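PDB 5J72: putative N-acetylmuramoyl-L-alanine amidase,autolysin cwp6 from Peptoclostridium difficile, which probably hydrolyses the amide bond between N-acetylmuramic acid and L-alanine in peptidoglycan with a zinc-dependent domain, and carries three CWB2 modules for attachment to the cell wall. Local coordinates for residues R241-A249 against I288-T299; D272-E282 against T349-Y358. One frame throughout, in Å; residues are numbered along the deposited sequence.

Contact 1: R241-A249 against I288-T299; sequences RHETSLLIA and ILANKDSVPQGT
S245 and L289 make the central bond of this contact: the backbone N of L289 donates to S245 OG at 2.9 Å, almost straight at 173°. S245 OG in turn donates to H242 O of its own helix, 2.9 Å away. With OG set between the backbone N and the carbonyl carbon (chi1 79°), the serine can face both partners and relays a bond from strand to helix. H242 O is heavily used: it takes L246 N and S245 OG on the same face of its plane, and a water as well. That water sits between the segments, donating to H242 O and L289 O and accepting from T299 OG1, so it ties the start of helix 297-306 into the same network. L289 O has a second, weak donor in H242 ND1, at 3.3 Å. The imidazole meets the strand by its edge, where L289 O and A290 O lie near the ring plane, while N291 ND2 stands over one face. P296 CG comes against H242 CB at 3.7 Å, the two side chains crossing at about a right angle. Apolar contacts fill in around these bonds: L289 CD1 touches R241 CB at 3.7 Å, and A249 CB meets I288 CD1 at 3.9 Å. The guanidinium of R241 leads elsewhere, to a salt bridge with E270. In the CWB2 module, 241-249 thus packs nearly antiparallel to 288-290 of outermost strand 287-290, which pairs with strand 260-265; W302 of helix 297-306 closes against L246 and A249, and I324 of helix 322-329 lies against A290.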
loop_
_atom_site.group_PDB
_atom_site.type_symbol
_atom_site.label_atom_id
_atom_site.label_comp_id
_atom_site.label_asym_id
_atom_site.label_seq_id
_atom_site.Cartn_x
_atom_site.Cartn_y
_atom_site.Cartn_z
ATOM N N ARG A 241 -2.929 19.792 13.332
ATOM C CA ARG A 241 -2.107 18.769 12.625
ATOM C C ARG A 241 -0.937 19.376 11.930
ATOM O O ARG A 241 0.108 18.762 11.902
ATOM C CB ARG A 241 -2.910 18.127 11.496
ATOM C CG ARG A 241 -4.232 17.645 11.971
ATOM C CD ARG A 241 -5.069 17.138 10.850
ATOM N NE ARG A 241 -6.156 16.375 11.422
ATOM C CZ ARG A 241 -6.901 15.549 10.725
ATOM N NH1 ARG A 241 -6.682 15.389 9.434
ATOM N NH2 ARG A 241 -7.871 14.859 11.311
ATOM N N HIS A 242 -1.066 20.585 11.336
ATOM C CA HIS A 242 0.084 21.128 10.589
ATOM C C HIS A 242 1.200 21.430 11.488
ATOM O O HIS A 242 2.344 21.103 11.154
ATOM C CB HIS A 242 -0.246 22.433 9.792
ATOM C CG HIS A 242 -1.540 22.358 9.061
ATOM N ND1 HIS A 242 -1.652 21.749 7.827
ATOM C CD2 HIS A 242 -2.777 22.802 9.386
ATOM C CE1 HIS A 242 -2.917 21.828 7.443
ATOM N NE2 HIS A 242 -3.618 22.458 8.360
ATOM N N GLU A 243 0.923 22.064 12.664
ATOM C CA GLU A 243 2.011 22.391 13.565
ATOM C C GLU A 243 2.607 21.090 14.192
ATOM O O GLU A 243 3.793 21.018 14.361
ATOM C CB GLU A 243 1.525 23.295 14.745
ATOM C CG GLU A 243 2.773 23.906 15.407
ATOM C CD GLU A 243 2.442 24.724 16.689
ATOM O OE1 GLU A 243 1.326 24.625 17.251
ATOM O OE2 GLU A 243 3.342 25.438 17.109
ATOM N N THR A 244 1.776 20.149 14.556
ATOM C CA THR A 244 2.308 18.885 15.088
ATOM C C THR A 244 3.255 18.221 14.073
ATOM O O THR A 244 4.300 17.745 14.484
ATOM C CB THR A 244 1.165 17.955 15.419
ATOM O OG1 THR A 244 0.417 18.590 16.458
ATOM C CG2 THR A 244 1.695 16.561 15.943
ATOM N N SER A 245 2.916 18.231 12.737
ATOM C CA SER A 245 3.815 17.624 11.755
ATOM C C SER A 245 5.096 18.409 11.733
ATOM O O SER A 245 6.187 17.860 11.573
ATOM C CB SER A 245 3.139 17.536 10.372
ATOM O OG SER A 245 3.108 18.742 9.616
ATOM N N LEU A 246 5.006 19.759 11.937
ATOM C CA LEU A 246 6.247 20.555 11.995
ATOM C C LEU A 246 7.043 20.170 13.235
ATOM O O LEU A 246 8.268 20.000 13.171
ATOM C CB LEU A 246 5.973 22.159 12.106
ATOM C CG LEU A 246 7.300 22.980 12.276
ATOM C CD1 LEU A 246 8.240 22.724 11.140
ATOM C CD2 LEU A 246 6.963 24.543 12.389
ATOM N N LEU A 247 6.373 20.040 14.371
ATOM C CA LEU A 247 7.119 19.717 15.621
ATOM C C LEU A 247 7.763 18.315 15.525
ATOM O O LEU A 247 8.863 18.096 16.028
ATOM C CB LEU A 247 6.130 19.784 16.786
ATOM C CG LEU A 247 5.672 21.274 17.074
ATOM C CD1 LEU A 247 4.449 21.239 18.036
ATOM C CD2 LEU A 247 6.900 22.050 17.628
ATOM N N ILE A 248 7.088 17.385 14.829
ATOM C CA ILE A 248 7.682 16.043 14.636
ATOM C C ILE A 248 8.905 16.166 13.746
ATOM O O ILE A 248 9.950 15.569 13.995
ATOM C CB ILE A 248 6.614 15.165 14.002
ATOM C CG1 ILE A 248 5.543 14.818 15.086
ATOM C CG2 ILE A 248 7.276 13.903 13.397
ATOM C CD1 ILE A 248 4.316 14.076 14.521
ATOM N N ALA A 249 8.785 16.991 12.694
ATOM C CA ALA A 249 9.936 17.171 11.814
ATOM C C ALA A 249 11.133 17.772 12.598
ATOM O O ALA A 249 12.287 17.390 12.351
ATOM C CB ALA A 249 9.548 18.077 10.611
ATOM N N ILE A 288 5.068 16.352 5.928
ATOM C CA ILE A 288 4.738 17.722 6.295
ATOM C C ILE A 288 3.325 17.924 5.856
ATOM O O ILE A 288 2.988 17.705 4.684
ATOM C CB ILE A 288 5.703 18.675 5.568
ATOM C CG1 ILE A 288 7.155 18.557 6.143
ATOM C CG2 ILE A 288 5.159 20.136 5.692
ATOM C CD1 ILE A 288 7.314 19.081 7.613
ATOM N N LEU A 289 2.461 18.304 6.779
ATOM C CA LEU A 289 1.085 18.524 6.412
ATOM C C LEU A 289 0.839 20.010 5.989
ATOM O O LEU A 289 1.296 20.941 6.647
ATOM C CB LEU A 289 0.164 18.125 7.568
ATOM C CG LEU A 289 0.290 16.640 7.928
ATOM C CD1 LEU A 289 -0.737 16.310 9.080
ATOM C CD2 LEU A 289 -0.045 15.759 6.663
ATOM N N ALA A 290 0.092 20.193 4.930
ATOM C CA ALA A 290 -0.117 21.528 4.362
ATOM C C ALA A 290 -1.576 21.823 4.056
ATOM O O ALA A 290 -2.485 20.998 4.221
ATOM C CB ALA A 290 0.665 21.609 3.055
ATOM N N ASN A 291 -1.795 23.105 3.620
ATOM C CA ASN A 291 -3.087 23.541 3.122
ATOM C C ASN A 291 -3.025 23.324 1.606
ATOM O O ASN A 291 -1.957 23.037 1.064
ATOM C CB ASN A 291 -3.310 25.065 3.444
ATOM C CG ASN A 291 -3.451 25.254 4.925
ATOM O OD1 ASN A 291 -4.411 24.768 5.482
ATOM N ND2 ASN A 291 -2.498 25.823 5.640
ATOM N N LYS A 292 -4.125 23.497 0.907
ATOM C CA LYS A 292 -4.126 23.301 -0.532
ATOM C C LYS A 292 -3.114 24.156 -1.281
ATOM O O LYS A 292 -2.448 23.643 -2.181
ATOM C CB LYS A 292 -5.513 23.590 -1.073
ATOM C CG LYS A 292 -5.574 23.412 -2.578
ATOM C CD LYS A 292 -7.023 23.270 -3.026
ATOM C CE LYS A 292 -7.214 23.722 -4.433
ATOM N NZ LYS A 292 -8.630 24.114 -4.676
ATOM N N ASP A 293 -2.961 25.454 -0.939
ATOM C CA ASP A 293 -2.009 26.286 -1.699
ATOM C C ASP A 293 -0.741 26.631 -1.003
ATOM O O ASP A 293 0.090 27.327 -1.607
ATOM C CB ASP A 293 -2.660 27.619 -2.127
ATOM C CG ASP A 293 -3.965 27.412 -2.857
ATOM O OD1 ASP A 293 -3.991 26.620 -3.809
ATOM O OD2 ASP A 293 -4.962 28.042 -2.465
ATOM N N SER A 294 -0.516 26.199 0.224
ATOM C CA SER A 294 0.762 26.574 0.828
ATOM C C SER A 294 0.959 25.778 2.147
ATOM O O SER A 294 -0.024 25.256 2.709
ATOM C CB SER A 294 0.755 28.066 1.192
ATOM O OG SER A 294 -0.253 28.255 2.189
ATOM N N VAL A 295 2.186 25.701 2.612
ATOM C CA VAL A 295 2.353 25.163 3.969
ATOM C C VAL A 295 2.194 26.431 4.880
ATOM O O VAL A 295 2.434 27.541 4.385
ATOM C CB VAL A 295 3.746 24.529 4.168
ATOM C CG1 VAL A 295 3.944 23.390 3.139
ATOM C CG2 VAL A 295 4.867 25.583 4.018
ATOM N N PRO A 296 1.814 26.326 6.163
ATOM C CA PRO A 296 1.676 27.512 7.050
ATOM C C PRO A 296 3.005 28.222 7.161
ATOM O O PRO A 296 4.070 27.628 6.938
ATOM C CB PRO A 296 1.222 26.890 8.386
ATOM C CG PRO A 296 0.534 25.578 7.950
ATOM C CD PRO A 296 1.435 25.086 6.857
ATOM N N GLN A 297 2.981 29.507 7.566
ATOM C CA GLN A 297 4.209 30.284 7.618
ATOM C C GLN A 297 5.275 29.707 8.512
ATOM O O GLN A 297 6.455 29.758 8.174
ATOM C CB GLN A 297 3.877 31.744 8.109
ATOM C CG GLN A 297 5.073 32.742 8.005
ATOM C CD GLN A 297 5.581 32.945 6.570
ATOM O OE1 GLN A 297 4.808 33.097 5.616
ATOM N NE2 GLN A 297 6.908 32.926 6.381
ATOM N N GLY A 298 4.879 29.199 9.699
ATOM C CA GLY A 298 5.876 28.649 10.605
ATOM C C GLY A 298 6.616 27.495 9.945
ATOM O O GLY A 298 7.844 27.400 10.040
ATOM N N THR A 299 5.873 26.620 9.281
ATOM C CA THR A 299 6.509 25.481 8.562
ATOM C C THR A 299 7.425 26.000 7.480
ATOM O O THR A 299 8.600 25.607 7.374
ATOM C CB THR A 299 5.405 24.636 7.994
ATOM O OG1 THR A 299 4.588 24.238 9.105
ATOM C CG2 THR A 299 5.923 23.388 7.277
HETATM O O HOH W 1 3.017 22.003 8.456
#

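Contact 2: D272-E282 against T349-Y358; sequences DALNISSKAGE and TNANVIKTFY
The ring of F357 has T356 CG2 over the centre of one face, while I276 CD1 reaches it obliquely from the other helix, 3.5 Å from CE1. K279 crosses F357 at about a right angle, CG 3.8 Å from F357 CB; the bend at chi2 (61°) carries CD and CE along too. Y312 adds an edge-to-face stack. On Y358, a water lies over one face toward the rim and another sits in plane at the edge, 2.7 Å from OH. The same hydroxyl shares a 2.9 Å hydrogen bond with S278 OG, whose donor is not fixed. E282 runs antiparallel alongside the phenol, OE1 near Y358 CE1, its carboxylate plane turned 65° from the ring.

At the other end, N350 ND2 donates to N275 OD1 at 2.9 Å, but from above the carbonyl plane and with a bent angle of 142°. N275 ND2 also reaches R346 O, and N350 pairs with I391 O and I393 N on strand 391-394 of its own module. A water donates to D272 OD1 and T349 OG1; the latter also bonds D345 O. Between the two ends, V353 CG1 rests 3.5 Å from N275 O and 4.0 Å from I276 CD1.

The interface is therefore mixed: a small apolar middle flanked by polar groups. Buried amides and hydroxyls have specific partners, which would favour one definite pairing of the two nearly parallel helices.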
loop_
_atom_site.group_PDB
_atom_site.type_symbol
_atom_site.label_atom_id
_atom_site.label_comp_id
_atom_site.label_asym_id
_atom_site.label_seq_id
_atom_site.Cartn_x
_atom_site.Cartn_y
_atom_site.Cartn_z
ATOM N N ASP A 272 -3.665 10.294 1.881
ATOM C CA ASP A 272 -2.413 10.575 1.168
ATOM C C ASP A 272 -1.246 10.415 2.179
ATOM O O ASP A 272 -0.196 9.809 1.885
ATOM C CB ASP A 272 -2.449 12.027 0.644
ATOM C CG ASP A 272 -3.453 12.168 -0.479
ATOM O OD1 ASP A 272 -3.519 11.251 -1.346
ATOM O OD2 ASP A 272 -4.204 13.175 -0.493
ATOM N N ALA A 273 -1.427 11.001 3.393
ATOM C CA ALA A 273 -0.392 10.925 4.442
ATOM C C ALA A 273 -0.177 9.404 4.814
ATOM O O ALA A 273 0.950 8.909 4.887
ATOM C CB ALA A 273 -0.840 11.737 5.665
ATOM N N LEU A 274 -1.247 8.693 5.037
ATOM C CA LEU A 274 -1.146 7.274 5.367
ATOM C C LEU A 274 -0.452 6.498 4.265
ATOM O O LEU A 274 0.440 5.690 4.539
ATOM C CB LEU A 274 -2.643 6.729 5.450
ATOM C CG LEU A 274 -2.823 5.260 5.873
ATOM C CD1 LEU A 274 -4.265 5.026 6.303
ATOM C CD2 LEU A 274 -2.544 4.291 4.777
ATOM N N ASN A 275 -0.837 6.753 2.994
ATOM C CA ASN A 275 -0.209 6.015 1.895
ATOM C C ASN A 275 1.315 6.232 1.778
ATOM O O ASN A 275 1.970 5.335 1.316
ATOM C CB ASN A 275 -0.877 6.447 0.518
ATOM C CG ASN A 275 -2.154 5.616 0.300
ATOM O OD1 ASN A 275 -2.179 4.439 0.702
ATOM N ND2 ASN A 275 -3.265 6.168 -0.251
ATOM N N ILE A 276 1.879 7.434 2.170
ATOM C CA ILE A 276 3.330 7.630 2.023
ATOM C C ILE A 276 4.094 7.321 3.358
ATOM O O ILE A 276 5.314 7.405 3.414
ATOM C CB ILE A 276 3.560 9.102 1.564
ATOM C CG1 ILE A 276 4.996 9.270 1.033
ATOM C CG2 ILE A 276 3.289 10.082 2.764
ATOM C CD1 ILE A 276 5.347 8.340 -0.211
ATOM N N SER A 277 3.349 6.940 4.396
ATOM C CA SER A 277 3.897 6.698 5.746
ATOM C C SER A 277 5.018 5.655 5.782
ATOM O O SER A 277 6.066 5.864 6.426
ATOM C CB SER A 277 2.755 6.171 6.658
ATOM O OG SER A 277 2.214 7.305 7.277
ATOM N N SER A 278 4.833 4.522 5.091
ATOM C CA SER A 278 5.878 3.511 5.201
ATOM C C SER A 278 7.122 3.995 4.516
ATOM O O SER A 278 8.219 3.650 4.964
ATOM C CB SER A 278 5.432 2.140 4.632
ATOM O OG SER A 278 5.192 2.212 3.225
ATOM N N LYS A 279 6.978 4.797 3.490
ATOM C CA LYS A 279 8.163 5.205 2.758
ATOM C C LYS A 279 8.893 6.346 3.544
ATOM O O LYS A 279 10.130 6.324 3.701
ATOM C CB LYS A 279 7.705 5.686 1.369
ATOM C CG LYS A 279 8.849 6.371 0.597
ATOM C CD LYS A 279 10.042 5.392 0.368
ATOM C CE LYS A 279 11.067 6.037 -0.571
ATOM N NZ LYS A 279 12.429 5.476 -0.398
ATOM N N ALA A 280 8.122 7.318 4.005
ATOM C CA ALA A 280 8.679 8.397 4.838
ATOM C C ALA A 280 9.377 7.717 6.084
ATOM O O ALA A 280 10.409 8.169 6.565
ATOM C CB ALA A 280 7.517 9.299 5.338
ATOM N N GLY A 281 8.745 6.611 6.612
ATOM C CA GLY A 281 9.333 5.919 7.770
ATOM C C GLY A 281 10.641 5.248 7.418
ATOM O O GLY A 281 11.604 5.321 8.189
ATOM N N GLU A 282 10.699 4.576 6.294
ATOM C CA GLU A 282 11.953 3.902 5.886
ATOM C C GLU A 282 13.071 4.945 5.672
ATOM O O GLU A 282 14.203 4.703 6.056
ATOM C CB GLU A 282 11.723 3.152 4.524
ATOM C CG GLU A 282 12.992 2.557 3.994
ATOM C CD GLU A 282 12.790 1.880 2.616
ATOM O OE1 GLU A 282 11.703 1.340 2.372
ATOM O OE2 GLU A 282 13.757 1.876 1.813
ATOM N N THR A 349 -4.131 5.750 -5.200
ATOM C CA THR A 349 -2.938 6.483 -4.705
ATOM C C THR A 349 -1.941 5.466 -3.983
ATOM O O THR A 349 -0.749 5.558 -4.139
ATOM C CB THR A 349 -3.393 7.518 -3.686
ATOM O OG1 THR A 349 -4.333 8.423 -4.344
ATOM C CG2 THR A 349 -2.208 8.300 -3.152
ATOM N N ASN A 350 -2.514 4.524 -3.246
ATOM C CA ASN A 350 -1.670 3.485 -2.603
ATOM C C ASN A 350 -0.860 2.747 -3.675
ATOM O O ASN A 350 0.368 2.568 -3.556
ATOM C CB ASN A 350 -2.575 2.548 -1.844
ATOM C CG ASN A 350 -1.775 1.498 -1.068
ATOM O OD1 ASN A 350 -1.825 0.312 -1.429
ATOM N ND2 ASN A 350 -1.000 1.883 -0.002
ATOM N N ALA A 351 -1.535 2.349 -4.813
ATOM C CA ALA A 351 -0.803 1.617 -5.874
ATOM C C ALA A 351 0.227 2.508 -6.523
ATOM O O ALA A 351 1.331 2.018 -6.849
ATOM C CB ALA A 351 -1.792 1.086 -6.958
ATOM N N ASN A 352 -0.059 3.826 -6.710
ATOM C CA ASN A 352 0.960 4.664 -7.375
ATOM C C ASN A 352 2.151 4.925 -6.444
ATOM O O ASN A 352 3.300 5.092 -6.926
ATOM C CB ASN A 352 0.352 6.047 -7.832
ATOM C CG ASN A 352 -0.461 5.851 -9.123
ATOM O OD1 ASN A 352 -0.154 4.933 -9.930
ATOM N ND2 ASN A 352 -1.488 6.636 -9.374
ATOM N N VAL A 353 1.889 5.020 -5.135
ATOM C CA VAL A 353 3.045 5.196 -4.208
ATOM C C VAL A 353 3.915 3.928 -4.259
ATOM O O VAL A 353 5.133 4.010 -4.267
ATOM C CB VAL A 353 2.524 5.408 -2.764
ATOM C CG1 VAL A 353 3.629 5.093 -1.726
ATOM C CG2 VAL A 353 2.004 6.852 -2.617
ATOM N N ILE A 354 3.263 2.743 -4.199
ATOM C CA ILE A 354 4.056 1.506 -4.266
ATOM C C ILE A 354 4.812 1.485 -5.587
ATOM O O ILE A 354 6.010 1.216 -5.612
ATOM C CB ILE A 354 3.096 0.301 -4.078
ATOM C CG1 ILE A 354 2.741 0.239 -2.606
ATOM C CG2 ILE A 354 3.744 -1.084 -4.435
ATOM C CD1 ILE A 354 1.507 -0.659 -2.254
ATOM N N LYS A 355 4.137 1.810 -6.707
ATOM C CA LYS A 355 4.865 1.782 -7.974
ATOM C C LYS A 355 6.015 2.762 -8.020
ATOM O O LYS A 355 7.095 2.432 -8.528
ATOM C CB LYS A 355 3.829 2.067 -9.119
ATOM C CG LYS A 355 4.465 2.356 -10.465
ATOM C CD LYS A 355 3.396 3.080 -11.387
ATOM C CE LYS A 355 3.203 4.513 -10.925
ATOM N NZ LYS A 355 2.185 5.248 -11.735
ATOM N N THR A 356 5.831 3.953 -7.474
ATOM C CA THR A 356 6.878 4.962 -7.556
ATOM C C THR A 356 7.994 4.830 -6.546
ATOM O O THR A 356 9.171 4.984 -6.909
ATOM C CB THR A 356 6.197 6.307 -7.284
ATOM O OG1 THR A 356 5.200 6.505 -8.300
ATOM C CG2 THR A 356 7.182 7.513 -7.267
ATOM N N PHE A 357 7.648 4.564 -5.299
ATOM C CA PHE A 357 8.656 4.535 -4.198
ATOM C C PHE A 357 9.172 3.174 -3.844
ATOM O O PHE A 357 10.125 3.100 -3.047
ATOM C CB PHE A 357 8.025 5.217 -2.937
ATOM C CG PHE A 357 7.767 6.696 -3.215
ATOM C CD1 PHE A 357 6.493 7.178 -3.342
ATOM C CD2 PHE A 357 8.820 7.592 -3.365
ATOM C CE1 PHE A 357 6.247 8.523 -3.605
ATOM C CE2 PHE A 357 8.577 8.948 -3.635
ATOM C CZ PHE A 357 7.297 9.395 -3.746
ATOM N N TYR A 358 8.596 2.081 -4.384
ATOM C CA TYR A 358 9.086 0.720 -4.144
ATOM C C TYR A 358 9.211 0.082 -5.598
ATOM O O TYR A 358 8.504 -0.875 -5.921
ATOM C CB TYR A 358 8.068 -0.114 -3.305
ATOM C CG TYR A 358 7.965 0.440 -1.898
ATOM C CD1 TYR A 358 8.778 -0.051 -0.874
ATOM C CD2 TYR A 358 7.110 1.509 -1.606
ATOM C CE1 TYR A 358 8.735 0.507 0.406
ATOM C CE2 TYR A 358 7.064 2.071 -0.329
ATOM C CZ TYR A 358 7.868 1.558 0.672
ATOM O OH TYR A 358 7.738 2.063 1.942
HETATM O O HOH W 2 -4.230 11.099 -4.052
HETATM O O HOH W 3 9.172 1.010 3.931
HETATM O O HOH W 4 11.695 2.270 -1.052
HETATM O O HOH W 5 12.480 4.607 -3.630
#

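In the fold
The two contacts lie with their centres about 19 Å apart and alternate along the chain: helix 241-253, helix 270-283, strand 287-290 with the start of helix 297-306, then helix 346-357. Contact 1 stays within the CWB2 module whose parallel sheet runs 287-290, 260-265, 308-314, 334-341. Contact 2 joins helix 270-283 of that module to helix 346-357 in the next CWB2 range. Helix 270-283 leads directly into strand 287-290, and L289 CD2 packs 4.2 Å from A273 CB, so the two contacts meet. One builds a module internally, the other docks it on its neighbour, both well away from the zinc site.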